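Long-range contacts in kinesin-like protein Nod (Drosophila melanogaster, PDB 3DC4), which is required for segregation of non-exchange chromosomes in meiosis and is a nonmotile kinesin, seen here as the ATPase catalytic core bound to ADP and magnesium: residues D52-L56 and F65-F69; Q75-Y79 and L125-A131; L132-F136 and L189-L195; L167-H173 and L201-R207. One frame throughout, in Å; residues are numbered along the deposited sequence.

Contact 1 (D52-L56 and F65-F69); sequences DGKSL and FDHAF
Lys-54 lies along the backbone of residues 65-67, the methyl of Ala-68 meets the backbone of Lys-54, and the ring of Phe-65 meets Leu-56; these residues carry most of the contact. The lysine uses its shaft more than its charge. CB touches Phe-65 O at 3.2 Å, and CG, CD and CE follow in line past Asp-66 O. With CG anti to the carbonyl carbon (chi1 -54°) and the rest extended, the chain carries NZ out to a water that also donates to Asp-66 OD2, a mediated link between opposite charges; the other carboxylate oxygen, OD1, pairs with Lys-333 of helix 319-335.

Phe-65 N donates to Lys-54 O at 3.0 Å in a nearly straight bond (178°), whereas Ala-68 N reaches Gly-53 O only weakly, at 3.4 Å; a water held by Gly-53 O also reaches Ala-68 N weakly. Ala-68 CB faces segment 52-56, 3.7 Å from Lys-54 C, and on the apolar side Leu-56 CD2 lies 4.0 Å from Phe-65 CD2.

Asp-52 OD1 accepts from Lys-54 N at 2.8 Å, forming an Asx turn; the donor stands above the carboxylate plane. This turn leads into the hairpin of strands 55-58 and 61-64, which packs beside strand 67-69, the parallel partner of strand 23-30 in the central sheet of the kinesin motor domain.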
loop_
_atom_site.group_PDB
_atom_site.type_symbol
_atom_site.label_atom_id
_atom_site.label_comp_id
_atom_site.label_asym_id
_atom_site.label_seq_id
_atom_site.Cartn_x
_atom_site.Cartn_y
_atom_site.Cartn_z
ATOM N N ASP A 52 -2.778 7.156 -23.641
ATOM C CA ASP A 52 -3.960 7.209 -22.805
ATOM C C ASP A 52 -3.658 7.677 -21.388
ATOM O O ASP A 52 -4.545 7.682 -20.545
ATOM C CB ASP A 52 -4.607 5.824 -22.763
ATOM C CG ASP A 52 -3.663 4.758 -22.229
ATOM O OD1 ASP A 52 -2.532 5.107 -21.827
ATOM O OD2 ASP A 52 -4.067 3.583 -22.188
ATOM N N GLY A 53 -2.413 8.071 -21.132
ATOM C CA GLY A 53 -2.029 8.527 -19.806
ATOM C C GLY A 53 -1.742 7.378 -18.852
ATOM O O GLY A 53 -1.538 7.588 -17.662
ATOM N N LYS A 54 -1.716 6.160 -19.374
ATOM C CA LYS A 54 -1.470 4.985 -18.546
ATOM C C LYS A 54 -0.278 4.183 -19.035
ATOM O O LYS A 54 -0.013 3.082 -18.543
ATOM C CB LYS A 54 -2.692 4.080 -18.579
ATOM C CG LYS A 54 -3.991 4.758 -18.197
ATOM C CD LYS A 54 -5.129 3.796 -18.402
ATOM C CE LYS A 54 -6.461 4.394 -17.980
ATOM N NZ LYS A 54 -7.554 3.416 -18.272
ATOM N N SER A 55 0.431 4.748 -20.002
ATOM C CA SER A 55 1.557 4.081 -20.631
ATOM C C SER A 55 2.883 4.790 -20.497
ATOM O O SER A 55 2.954 6.010 -20.362
ATOM C CB SER A 55 1.266 3.907 -22.122
ATOM O OG SER A 55 -0.040 3.400 -22.318
ATOM N N LEU A 56 3.947 4.006 -20.580
ATOM C CA LEU A 56 5.284 4.557 -20.504
ATOM C C LEU A 56 6.240 3.643 -21.235
ATOM O O LEU A 56 5.951 2.465 -21.453
ATOM C CB LEU A 56 5.731 4.728 -19.048
ATOM C CG LEU A 56 5.727 3.500 -18.143
ATOM C CD1 LEU A 56 6.795 3.685 -17.081
ATOM C CD2 LEU A 56 4.359 3.297 -17.514
ATOM N N PHE A 65 -0.382 0.287 -17.664
ATOM C CA PHE A 65 -1.019 0.018 -16.386
ATOM C C PHE A 65 -2.317 0.800 -16.272
ATOM O O PHE A 65 -2.899 1.187 -17.280
ATOM C CB PHE A 65 -0.068 0.393 -15.265
ATOM C CG PHE A 65 1.257 -0.288 -15.370
ATOM C CD1 PHE A 65 1.333 -1.674 -15.367
ATOM C CD2 PHE A 65 2.424 0.448 -15.511
ATOM C CE1 PHE A 65 2.553 -2.323 -15.506
ATOM C CE2 PHE A 65 3.653 -0.195 -15.651
ATOM C CZ PHE A 65 3.712 -1.581 -15.648
ATOM N N ASP A 66 -2.778 1.026 -15.049
ATOM C CA ASP A 66 -4.017 1.768 -14.850
ATOM C C ASP A 66 -3.751 3.246 -14.642
ATOM O O ASP A 66 -4.633 4.077 -14.853
ATOM C CB ASP A 66 -4.768 1.229 -13.642
ATOM C CG ASP A 66 -5.207 -0.204 -13.837
ATOM O OD1 ASP A 66 -4.691 -1.088 -13.121
ATOM O OD2 ASP A 66 -6.054 -0.451 -14.721
ATOM N N HIS A 67 -2.530 3.563 -14.218
ATOM C CA HIS A 67 -2.125 4.941 -13.957
ATOM C C HIS A 67 -0.630 5.081 -14.184
ATOM O O HIS A 67 0.140 4.231 -13.756
ATOM C CB HIS A 67 -2.415 5.322 -12.498
ATOM C CG HIS A 67 -3.860 5.233 -12.116
ATOM N ND1 HIS A 67 -4.796 6.156 -12.532
ATOM C CD2 HIS A 67 -4.532 4.329 -11.363
ATOM C CE1 HIS A 67 -5.982 5.824 -12.054
ATOM N NE2 HIS A 67 -5.849 4.719 -11.340
ATOM N N ALA A 68 -0.222 6.141 -14.869
ATOM C CA ALA A 68 1.198 6.402 -15.096
ATOM C C ALA A 68 1.392 7.872 -14.726
ATOM O O ALA A 68 0.999 8.771 -15.477
ATOM C CB ALA A 68 1.578 6.149 -16.559
ATOM N N PHE A 69 1.989 8.103 -13.557
ATOM C CA PHE A 69 2.208 9.446 -13.030
ATOM C C PHE A 69 3.628 9.972 -13.213
ATOM O O PHE A 69 4.582 9.400 -12.684
ATOM C CB PHE A 69 1.890 9.485 -11.529
ATOM C CG PHE A 69 0.508 9.003 -11.173
ATOM C CD1 PHE A 69 -0.622 9.692 -11.610
ATOM C CD2 PHE A 69 0.337 7.877 -10.369
ATOM C CE1 PHE A 69 -1.899 9.269 -11.248
ATOM C CE2 PHE A 69 -0.941 7.446 -10.001
ATOM C CZ PHE A 69 -2.058 8.141 -10.441
HETATM O O HOH W 1 -2.497 8.494 -15.291
HETATM O O HOH W 2 -7.163 0.887 -16.737
#

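Contact 2 (Q75-Y79 and L125-A131); sequences QDEMY and LGILPRA
Arg-130 lays CB over one face of the Tyr-79 ring where helices 75-82 and 127-141 approach, the axes of their short segments 10.4 Å apart and inclined at 69°. The aromatic contact is a CH-pi interaction: Arg-130 CB stands 3.6 Å from the ring centroid, almost on the ring normal. Tyr-79 reaches this position with CG anti to its own amide nitrogen (chi1 166°), while Arg-130 CD packs on Tyr-79 CB. Past the ring, Tyr-79 OH bonds to Asp-134, one turn further along helix 127-141.

Apolar packing continues on Met-78, whose chain bends so that CE comes to 3.5 Å from Ile-127 CD1, the two side chains crossing at about a right angle. Ala-131 CB adds a lighter touch on Tyr-79 CE1.

The polar interactions centre on Leu-125 O. Arg-130 NE donates to it at 2.8 Å from above the carbonyl plane, and Arg-130 NH2 adds a weak second bond, so the extended arginine reaches the carbonyl of Leu-125 just ahead of its own helix. One face of the guanidinium lies over the start of helix 75-82, with Asp-76 N 3.9 Å above its centre. Asp-76 OD2 remains 4.2 Å from Arg-130 NH1, well outside the guanidinium plane. Gln-75 packs CB against Leu-125 O at 3.3 Å, and its amide turns to Arg-29, Tyr-110 and His-124, the first two lining the ADP pocket.

No direct hydrogen bond crosses between the segments. The helices are therefore joined by CH-pi and van der Waals packing, while the arginine's charge is probably steadied by a carbonyl of its own segment and softened by the nearby aspartate.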
loop_
_atom_site.group_PDB
_atom_site.type_symbol
_atom_site.label_atom_id
_atom_site.label_comp_id
_atom_site.label_asym_id
_atom_site.label_seq_id
_atom_site.Cartn_x
_atom_site.Cartn_y
_atom_site.Cartn_z
ATOM N N GLN A 75 0.948 15.245 -4.778
ATOM C CA GLN A 75 0.416 14.266 -3.837
ATOM C C GLN A 75 -1.107 14.269 -3.918
ATOM O O GLN A 75 -1.737 13.214 -3.954
ATOM C CB GLN A 75 0.840 14.623 -2.406
ATOM C CG GLN A 75 2.327 14.468 -2.089
ATOM C CD GLN A 75 2.745 13.012 -1.940
ATOM O OE1 GLN A 75 2.473 12.187 -2.806
ATOM N NE2 GLN A 75 3.419 12.697 -0.847
ATOM N N ASP A 76 -1.692 15.463 -3.944
ATOM C CA ASP A 76 -3.141 15.605 -4.017
ATOM C C ASP A 76 -3.720 14.873 -5.221
ATOM O O ASP A 76 -4.665 14.090 -5.088
ATOM C CB ASP A 76 -3.532 17.087 -4.072
ATOM C CG ASP A 76 -5.008 17.292 -4.363
ATOM O OD1 ASP A 76 -5.357 17.588 -5.524
ATOM O OD2 ASP A 76 -5.825 17.145 -3.435
ATOM N N GLU A 77 -3.155 15.122 -6.397
ATOM C CA GLU A 77 -3.636 14.466 -7.605
ATOM C C GLU A 77 -3.498 12.957 -7.531
ATOM O O GLU A 77 -4.429 12.219 -7.846
ATOM C CB GLU A 77 -2.875 14.970 -8.834
ATOM C CG GLU A 77 -3.596 16.062 -9.596
ATOM C CD GLU A 77 -5.010 15.654 -9.982
ATOM O OE1 GLU A 77 -5.173 14.642 -10.704
ATOM O OE2 GLU A 77 -5.961 16.346 -9.557
ATOM N N MET A 78 -2.320 12.498 -7.128
ATOM C CA MET A 78 -2.065 11.073 -7.021
ATOM C C MET A 78 -3.054 10.411 -6.066
ATOM O O MET A 78 -3.612 9.357 -6.372
ATOM C CB MET A 78 -0.624 10.842 -6.559
ATOM C CG MET A 78 -0.225 9.377 -6.458
ATOM S SD MET A 78 -0.461 8.696 -4.796
ATOM C CE MET A 78 -1.907 7.682 -4.995
ATOM N N TYR A 79 -3.283 11.042 -4.919
ATOM C CA TYR A 79 -4.214 10.510 -3.925
ATOM C C TYR A 79 -5.644 10.503 -4.474
ATOM O O TYR A 79 -6.355 9.510 -4.375
ATOM C CB TYR A 79 -4.154 11.351 -2.639
ATOM C CG TYR A 79 -5.303 11.078 -1.692
ATOM C CD1 TYR A 79 -5.347 9.908 -0.934
ATOM C CD2 TYR A 79 -6.390 11.948 -1.619
ATOM C CE1 TYR A 79 -6.448 9.607 -0.136
ATOM C CE2 TYR A 79 -7.499 11.653 -0.822
ATOM C CZ TYR A 79 -7.519 10.478 -0.089
ATOM O OH TYR A 79 -8.622 10.153 0.658
ATOM N N LEU A 125 2.133 16.179 2.062
ATOM C CA LEU A 125 1.452 15.152 2.841
ATOM C C LEU A 125 1.098 13.989 1.924
ATOM O O LEU A 125 0.608 14.197 0.809
ATOM C CB LEU A 125 0.184 15.725 3.474
ATOM C CG LEU A 125 0.435 16.727 4.606
ATOM C CD1 LEU A 125 -0.875 17.399 4.988
ATOM C CD2 LEU A 125 1.044 15.997 5.803
ATOM N N GLY A 126 1.331 12.776 2.416
ATOM C CA GLY A 126 1.073 11.579 1.639
ATOM C C GLY A 126 -0.297 10.932 1.747
ATOM O O GLY A 126 -1.256 11.515 2.269
ATOM N N ILE A 127 -0.381 9.700 1.255
ATOM C CA ILE A 127 -1.635 8.961 1.246
ATOM C C ILE A 127 -2.275 8.723 2.601
ATOM O O ILE A 127 -3.471 8.935 2.738
ATOM C CB ILE A 127 -1.459 7.612 0.525
ATOM C CG1 ILE A 127 -1.273 7.878 -0.969
ATOM C CG2 ILE A 127 -2.663 6.715 0.775
ATOM C CD1 ILE A 127 -0.918 6.648 -1.795
ATOM N N LEU A 128 -1.503 8.290 3.595
ATOM C CA LEU A 128 -2.062 8.023 4.918
ATOM C C LEU A 128 -2.846 9.183 5.522
ATOM O O LEU A 128 -4.028 9.043 5.830
ATOM C CB LEU A 128 -0.960 7.606 5.897
ATOM C CG LEU A 128 -0.783 6.113 6.182
ATOM C CD1 LEU A 128 0.435 5.899 7.089
ATOM C CD2 LEU A 128 -2.040 5.561 6.861
ATOM N N PRO A 129 -2.203 10.350 5.689
ATOM C CA PRO A 129 -2.935 11.477 6.272
ATOM C C PRO A 129 -4.120 11.953 5.439
ATOM O O PRO A 129 -5.125 12.388 5.994
ATOM C CB PRO A 129 -1.852 12.545 6.439
ATOM C CG PRO A 129 -0.913 12.246 5.306
ATOM C CD PRO A 129 -0.828 10.741 5.325
ATOM N N ARG A 130 -4.017 11.867 4.116
ATOM C CA ARG A 130 -5.116 12.305 3.263
ATOM C C ARG A 130 -6.293 11.351 3.366
ATOM O O ARG A 130 -7.451 11.776 3.430
ATOM C CB ARG A 130 -4.661 12.414 1.808
ATOM C CG ARG A 130 -3.556 13.438 1.599
ATOM C CD ARG A 130 -3.132 13.544 0.149
ATOM N NE ARG A 130 -2.018 14.475 0.029
ATOM C CZ ARG A 130 -2.154 15.791 -0.096
ATOM N NH1 ARG A 130 -3.365 16.331 -0.139
ATOM N NH2 ARG A 130 -1.080 16.572 -0.137
ATOM N N ALA A 131 -5.998 10.057 3.385
ATOM C CA ALA A 131 -7.045 9.051 3.487
ATOM C C ALA A 131 -7.784 9.191 4.810
ATOM O O ALA A 131 -9.010 9.198 4.847
ATOM C CB ALA A 131 -6.447 7.672 3.383
HETATM O O HOH W 3 -6.062 15.394 -1.743
#

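Contact 3 (L132-F136 and L189-L195); sequences LGDIF and LHSQADL
Phe-136 and Leu-132, one turn apart on helix 127-141, pack on the N-terminal end of helix 192-204 and the residues leading into it, within the alpha/beta fold of the kinesin motor domain. With CG anti to the carbonyl carbon (chi1 -75°), the Phe-136 ring projects its far end at the backbone of residues 189-191. CE1 comes to 3.4 Å from Leu-189 O, which lies at the ring edge, and CZ to 3.5 Å from His-190 C. One face is overlain near its rim by His-190 O; the opposite face takes Leu-132 CD1, 3.5 Å above the plane.

With CG anti to the amide nitrogen (chi1 -179°) Leu-132 reaches across, and its two methyls part: CD1 meets Leu-189 CD1 at 3.8 Å, and CD2 meets Leu-195 CB at 3.6 Å. Leu-195, with a like conformation, runs past it in the opposite direction. Gln-192 bends at chi2 and brings NE2 alongside Leu-132 CB and Gly-133, where it makes a weak hydrogen bond to Pro-129 O. Replacing Phe-136 by alanine is likely to open a gap beside Leu-132 CD1 and leave the backbone at His-190 without its packing partner.

That backbone has a second hold, at the start of helix 192-204, which Ser-191 precedes as N-cap residue: His-190 N donates to Asp-194 OD2 at 2.9 Å, approaching on the anti side of the carboxylate.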
loop_
_atom_site.group_PDB
_atom_site.type_symbol
_atom_site.label_atom_id
_atom_site.label_comp_id
_atom_site.label_asym_id
_atom_site.label_seq_id
_atom_site.Cartn_x
_atom_site.Cartn_y
_atom_site.Cartn_z
ATOM N N LEU A 132 -7.033 9.297 5.899
ATOM C CA LEU A 132 -7.645 9.422 7.216
ATOM C C LEU A 132 -8.558 10.644 7.261
ATOM O O LEU A 132 -9.644 10.603 7.845
ATOM C CB LEU A 132 -6.563 9.527 8.295
ATOM C CG LEU A 132 -7.080 9.631 9.737
ATOM C CD1 LEU A 132 -7.859 8.363 10.096
ATOM C CD2 LEU A 132 -5.893 9.807 10.685
ATOM N N GLY A 133 -8.114 11.731 6.635
ATOM C CA GLY A 133 -8.914 12.942 6.600
ATOM C C GLY A 133 -10.273 12.711 5.961
ATOM O O GLY A 133 -11.289 13.107 6.524
ATOM N N ASP A 134 -10.299 12.066 4.795
ATOM C CA ASP A 134 -11.561 11.799 4.106
ATOM C C ASP A 134 -12.415 10.756 4.825
ATOM O O ASP A 134 -13.641 10.763 4.712
ATOM C CB ASP A 134 -11.299 11.360 2.657
ATOM C CG ASP A 134 -10.879 12.523 1.761
ATOM O OD1 ASP A 134 -11.582 13.559 1.764
ATOM O OD2 ASP A 134 -9.855 12.406 1.050
ATOM N N ILE A 135 -11.766 9.855 5.556
ATOM C CA ILE A 135 -12.479 8.833 6.307
ATOM C C ILE A 135 -13.255 9.512 7.435
ATOM O O ILE A 135 -14.445 9.256 7.617
ATOM C CB ILE A 135 -11.501 7.802 6.897
ATOM C CG1 ILE A 135 -10.930 6.936 5.768
ATOM C CG2 ILE A 135 -12.204 6.927 7.937
ATOM C CD1 ILE A 135 -9.798 6.039 6.206
ATOM N N PHE A 136 -12.586 10.388 8.179
ATOM C CA PHE A 136 -13.240 11.093 9.276
ATOM C C PHE A 136 -14.407 11.919 8.748
ATOM O O PHE A 136 -15.509 11.885 9.298
ATOM C CB PHE A 136 -12.263 12.035 9.997
ATOM C CG PHE A 136 -11.279 11.339 10.909
ATOM C CD1 PHE A 136 -11.642 10.210 11.637
ATOM C CD2 PHE A 136 -10.001 11.860 11.086
ATOM C CE1 PHE A 136 -10.747 9.614 12.528
ATOM C CE2 PHE A 136 -9.100 11.271 11.975
ATOM C CZ PHE A 136 -9.473 10.149 12.697
ATOM N N LEU A 189 -8.104 6.570 16.786
ATOM C CA LEU A 189 -7.834 7.717 15.927
ATOM C C LEU A 189 -9.051 8.627 15.925
ATOM O O LEU A 189 -10.156 8.205 15.578
ATOM C CB LEU A 189 -7.529 7.282 14.491
ATOM C CG LEU A 189 -6.205 6.553 14.250
ATOM C CD1 LEU A 189 -5.992 6.397 12.750
ATOM C CD2 LEU A 189 -5.056 7.339 14.870
ATOM N N HIS A 190 -8.845 9.877 16.325
ATOM C CA HIS A 190 -9.924 10.858 16.369
ATOM C C HIS A 190 -9.549 12.106 15.578
ATOM O O HIS A 190 -10.408 12.930 15.269
ATOM C CB HIS A 190 -10.230 11.235 17.822
ATOM C CG HIS A 190 -10.762 10.101 18.641
ATOM N ND1 HIS A 190 -12.040 9.607 18.489
ATOM C CD2 HIS A 190 -10.181 9.349 19.605
ATOM C CE1 HIS A 190 -12.223 8.600 19.324
ATOM N NE2 HIS A 190 -11.110 8.421 20.013
ATOM N N SER A 191 -8.265 12.233 15.253
ATOM C CA SER A 191 -7.772 13.385 14.505
ATOM C C SER A 191 -6.379 13.111 13.946
ATOM O O SER A 191 -5.753 12.106 14.278
ATOM C CB SER A 191 -7.698 14.606 15.416
ATOM O OG SER A 191 -6.669 14.434 16.375
ATOM N N GLN A 192 -5.890 14.022 13.112
ATOM C CA GLN A 192 -4.570 13.885 12.512
ATOM C C GLN A 192 -3.487 13.789 13.577
ATOM O O GLN A 192 -2.477 13.107 13.390
ATOM C CB GLN A 192 -4.277 15.077 11.597
ATOM C CG GLN A 192 -5.082 15.102 10.301
ATOM C CD GLN A 192 -4.762 13.924 9.392
ATOM O OE1 GLN A 192 -3.598 13.592 9.171
ATOM N NE2 GLN A 192 -5.795 13.296 8.854
ATOM N N ALA A 193 -3.703 14.478 14.691
ATOM C CA ALA A 193 -2.740 14.465 15.783
ATOM C C ALA A 193 -2.492 13.033 16.245
ATOM O O ALA A 193 -1.354 12.644 16.500
ATOM C CB ALA A 193 -3.257 15.308 16.946
ATOM N N ASP A 194 -3.560 12.247 16.349
ATOM C CA ASP A 194 -3.429 10.863 16.784
ATOM C C ASP A 194 -2.611 10.058 15.782
ATOM O O ASP A 194 -1.803 9.211 16.164
ATOM C CB ASP A 194 -4.811 10.230 16.969
ATOM C CG ASP A 194 -5.586 10.853 18.115
ATOM O OD1 ASP A 194 -4.973 11.088 19.175
ATOM O OD2 ASP A 194 -6.798 11.097 17.965
ATOM N N LEU A 195 -2.816 10.329 14.498
ATOM C CA LEU A 195 -2.071 9.630 13.458
ATOM C C LEU A 195 -0.603 9.972 13.641
ATOM O O LEU A 195 0.266 9.114 13.550
ATOM C CB LEU A 195 -2.537 10.080 12.072
ATOM C CG LEU A 195 -1.728 9.572 10.869
ATOM C CD1 LEU A 195 -1.751 8.040 10.826
ATOM C CD2 LEU A 195 -2.340 10.146 9.592
#

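Contact 4 (L167-H173 and L201-R207); sequences LLGSTPH and LGTRNRR
The loop after strand 164-166 closes over the C-terminal end of helix 192-204, where Asn-205 is the first residue to leave the helix and binds the loop directly. Asn-205 ND2 donates to Leu-167 O at 3.2 Å, nearly straight at 160°, with the oxygen close to the amide plane. Its CB and CG also press on the Pro-172 ring, CB to CB 3.5 Å. A leucine in its place would probably leave Leu-167 O without this donor, with packing and a weak arginine bond remaining.

Leu-167 comes close to the helix at Gly-202, its CB 3.9 Å from Gly-202 CA, and its CD2 packs on Gly-202 O. Leu-168 CD2 meets Leu-201 CD2 at 3.6 Å. At the other end Arg-207, bent at chi3, gives that weak bond from NH2 to Pro-172 O at 3.0 Å, its guanidinium standing 80° to the His-173 ring. Its NH1 pairs with Glu-158, which also takes Arg-206 NE; Arg-206 NH2 bonds to Ser-220.

Leu-167 and Leu-168 rest on Phe-156 of strand 151-160, and Leu-168 and Leu-201 on Leu-187 of strand 187-188, so the start of the loop packs between helix 192-204 and these strands.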
loop_
_atom_site.group_PDB
_atom_site.type_symbol
_atom_site.label_atom_id
_atom_site.label_comp_id
_atom_site.label_asym_id
_atom_site.label_seq_id
_atom_site.Cartn_x
_atom_site.Cartn_y
_atom_site.Cartn_z
ATOM N N LEU A 167 4.719 -2.629 16.239
ATOM C CA LEU A 167 5.374 -1.380 16.623
ATOM C C LEU A 167 4.602 -0.487 17.588
ATOM O O LEU A 167 5.117 0.542 18.019
ATOM C CB LEU A 167 5.727 -0.572 15.369
ATOM C CG LEU A 167 7.016 -0.943 14.625
ATOM C CD1 LEU A 167 7.102 -2.428 14.412
ATOM C CD2 LEU A 167 7.077 -0.189 13.307
ATOM N N LEU A 168 3.375 -0.868 17.927
ATOM C CA LEU A 168 2.570 -0.060 18.840
ATOM C C LEU A 168 2.321 -0.769 20.176
ATOM O O LEU A 168 1.627 -0.239 21.042
ATOM C CB LEU A 168 1.232 0.310 18.176
ATOM C CG LEU A 168 1.290 1.159 16.895
ATOM C CD1 LEU A 168 -0.107 1.290 16.289
ATOM C CD2 LEU A 168 1.855 2.537 17.211
ATOM N N GLY A 169 2.890 -1.961 20.333
ATOM C CA GLY A 169 2.719 -2.708 21.567
ATOM C C GLY A 169 3.850 -2.462 22.546
ATOM O O GLY A 169 4.680 -1.576 22.332
ATOM N N SER A 170 3.884 -3.245 23.625
ATOM C CA SER A 170 4.918 -3.114 24.652
ATOM C C SER A 170 6.201 -3.847 24.278
ATOM O O SER A 170 7.257 -3.609 24.869
ATOM C CB SER A 170 4.403 -3.650 25.988
ATOM O OG SER A 170 3.332 -2.861 26.475
ATOM N N THR A 171 6.105 -4.741 23.303
ATOM C CA THR A 171 7.264 -5.503 22.859
ATOM C C THR A 171 7.454 -5.361 21.352
ATOM O O THR A 171 7.311 -6.329 20.607
ATOM C CB THR A 171 7.112 -6.998 23.218
ATOM O OG1 THR A 171 5.871 -7.494 22.703
ATOM C CG2 THR A 171 7.139 -7.190 24.726
ATOM N N PRO A 172 7.792 -4.146 20.889
ATOM C CA PRO A 172 8.002 -3.869 19.465
ATOM C C PRO A 172 9.195 -4.604 18.859
ATOM O O PRO A 172 9.346 -4.657 17.640
ATOM C CB PRO A 172 8.178 -2.354 19.436
ATOM C CG PRO A 172 8.864 -2.082 20.733
ATOM C CD PRO A 172 8.075 -2.944 21.696
ATOM N N HIS A 173 10.040 -5.169 19.716
ATOM C CA HIS A 173 11.215 -5.892 19.250
ATOM C C HIS A 173 11.072 -7.395 19.445
ATOM O O HIS A 173 12.061 -8.125 19.472
ATOM C CB HIS A 173 12.464 -5.377 19.969
ATOM C CG HIS A 173 12.831 -3.971 19.604
ATOM N ND1 HIS A 173 13.139 -3.596 18.315
ATOM C CD2 HIS A 173 12.941 -2.852 20.359
ATOM C CE1 HIS A 173 13.425 -2.305 18.291
ATOM N NE2 HIS A 173 13.312 -1.830 19.518
ATOM N N LEU A 201 5.491 7.113 17.278
ATOM C CA LEU A 201 5.733 6.008 18.198
ATOM C C LEU A 201 6.282 4.804 17.446
ATOM O O LEU A 201 7.285 4.209 17.846
ATOM C CB LEU A 201 4.434 5.619 18.907
ATOM C CG LEU A 201 4.471 4.370 19.791
ATOM C CD1 LEU A 201 5.373 4.609 20.995
ATOM C CD2 LEU A 201 3.063 4.030 20.242
ATOM N N GLY A 202 5.616 4.450 16.353
ATOM C CA GLY A 202 6.047 3.315 15.563
ATOM C C GLY A 202 7.430 3.500 14.970
ATOM O O GLY A 202 8.233 2.567 14.937
ATOM N N THR A 203 7.716 4.711 14.506
ATOM C CA THR A 203 9.009 5.005 13.906
ATOM C C THR A 203 10.143 4.834 14.907
ATOM O O THR A 203 11.204 4.314 14.568
ATOM C CB THR A 203 9.044 6.431 13.352
ATOM O OG1 THR A 203 8.005 6.581 12.379
ATOM C CG2 THR A 203 10.385 6.715 12.691
ATOM N N ARG A 204 9.921 5.272 16.141
ATOM C CA ARG A 204 10.946 5.145 17.167
ATOM C C ARG A 204 11.199 3.678 17.502
ATOM O O ARG A 204 12.346 3.255 17.605
ATOM C CB ARG A 204 10.546 5.898 18.440
ATOM C CG ARG A 204 10.403 7.403 18.256
ATOM C CD ARG A 204 10.589 8.138 19.578
ATOM N NE ARG A 204 9.557 7.816 20.562
ATOM C CZ ARG A 204 8.357 8.386 20.607
ATOM N NH1 ARG A 204 8.027 9.316 19.723
ATOM N NH2 ARG A 204 7.487 8.031 21.544
ATOM N N ASN A 205 10.129 2.903 17.656
ATOM C CA ASN A 205 10.262 1.488 17.989
ATOM C C ASN A 205 10.659 0.634 16.791
ATOM O O ASN A 205 10.664 -0.595 16.873
ATOM C CB ASN A 205 8.957 0.944 18.576
ATOM C CG ASN A 205 8.560 1.638 19.866
ATOM O OD1 ASN A 205 9.396 1.887 20.735
ATOM N ND2 ASN A 205 7.275 1.944 20.000
ATOM N N ARG A 206 10.995 1.284 15.684
ATOM C CA ARG A 206 11.389 0.565 14.482
ATOM C C ARG A 206 12.906 0.429 14.408
ATOM O O ARG A 206 13.635 1.388 14.656
ATOM C CB ARG A 206 10.867 1.294 13.247
ATOM C CG ARG A 206 11.046 0.518 11.967
ATOM C CD ARG A 206 10.312 1.186 10.823
ATOM N NE ARG A 206 10.455 0.426 9.589
ATOM C CZ ARG A 206 9.924 0.785 8.427
ATOM N NH1 ARG A 206 9.213 1.901 8.338
ATOM N NH2 ARG A 206 10.102 0.024 7.358
ATOM N N ARG A 207 13.370 -0.768 14.065
ATOM C CA ARG A 207 14.800 -1.041 13.968
ATOM C C ARG A 207 15.331 -0.759 12.567
ATOM O O ARG A 207 16.288 -0.002 12.400
ATOM C CB ARG A 207 15.078 -2.499 14.341
ATOM C CG ARG A 207 14.466 -3.511 13.389
ATOM C CD ARG A 207 14.680 -4.931 13.886
ATOM N NE ARG A 207 13.889 -5.217 15.080
ATOM C CZ ARG A 207 12.560 -5.226 15.110
ATOM N NH1 ARG A 207 11.868 -4.966 14.009
ATOM N NH2 ARG A 207 11.922 -5.494 16.240
#

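Following the chain from the N terminus, contact 1 closes a short loop around the hairpin of strands 55-58 and 61-64. Strand 67-69 then leads into helix 75-82, where Phe-69 packs on Met-78 and so joins contact 1 to contact 2. Contact 2 closes a longer loop that includes the P-loop and helix 108-112. Helix 127-141 serves contacts 2 and 3 in succession, and Tyr-79 and Asp-134 link them. Contacts 3 and 4 share helix 192-204, one at its start and one at its end, and their segments alternate along the chain, so these two loops cross. Contacts 1 and 4 lie on opposite sides of the chain's centre.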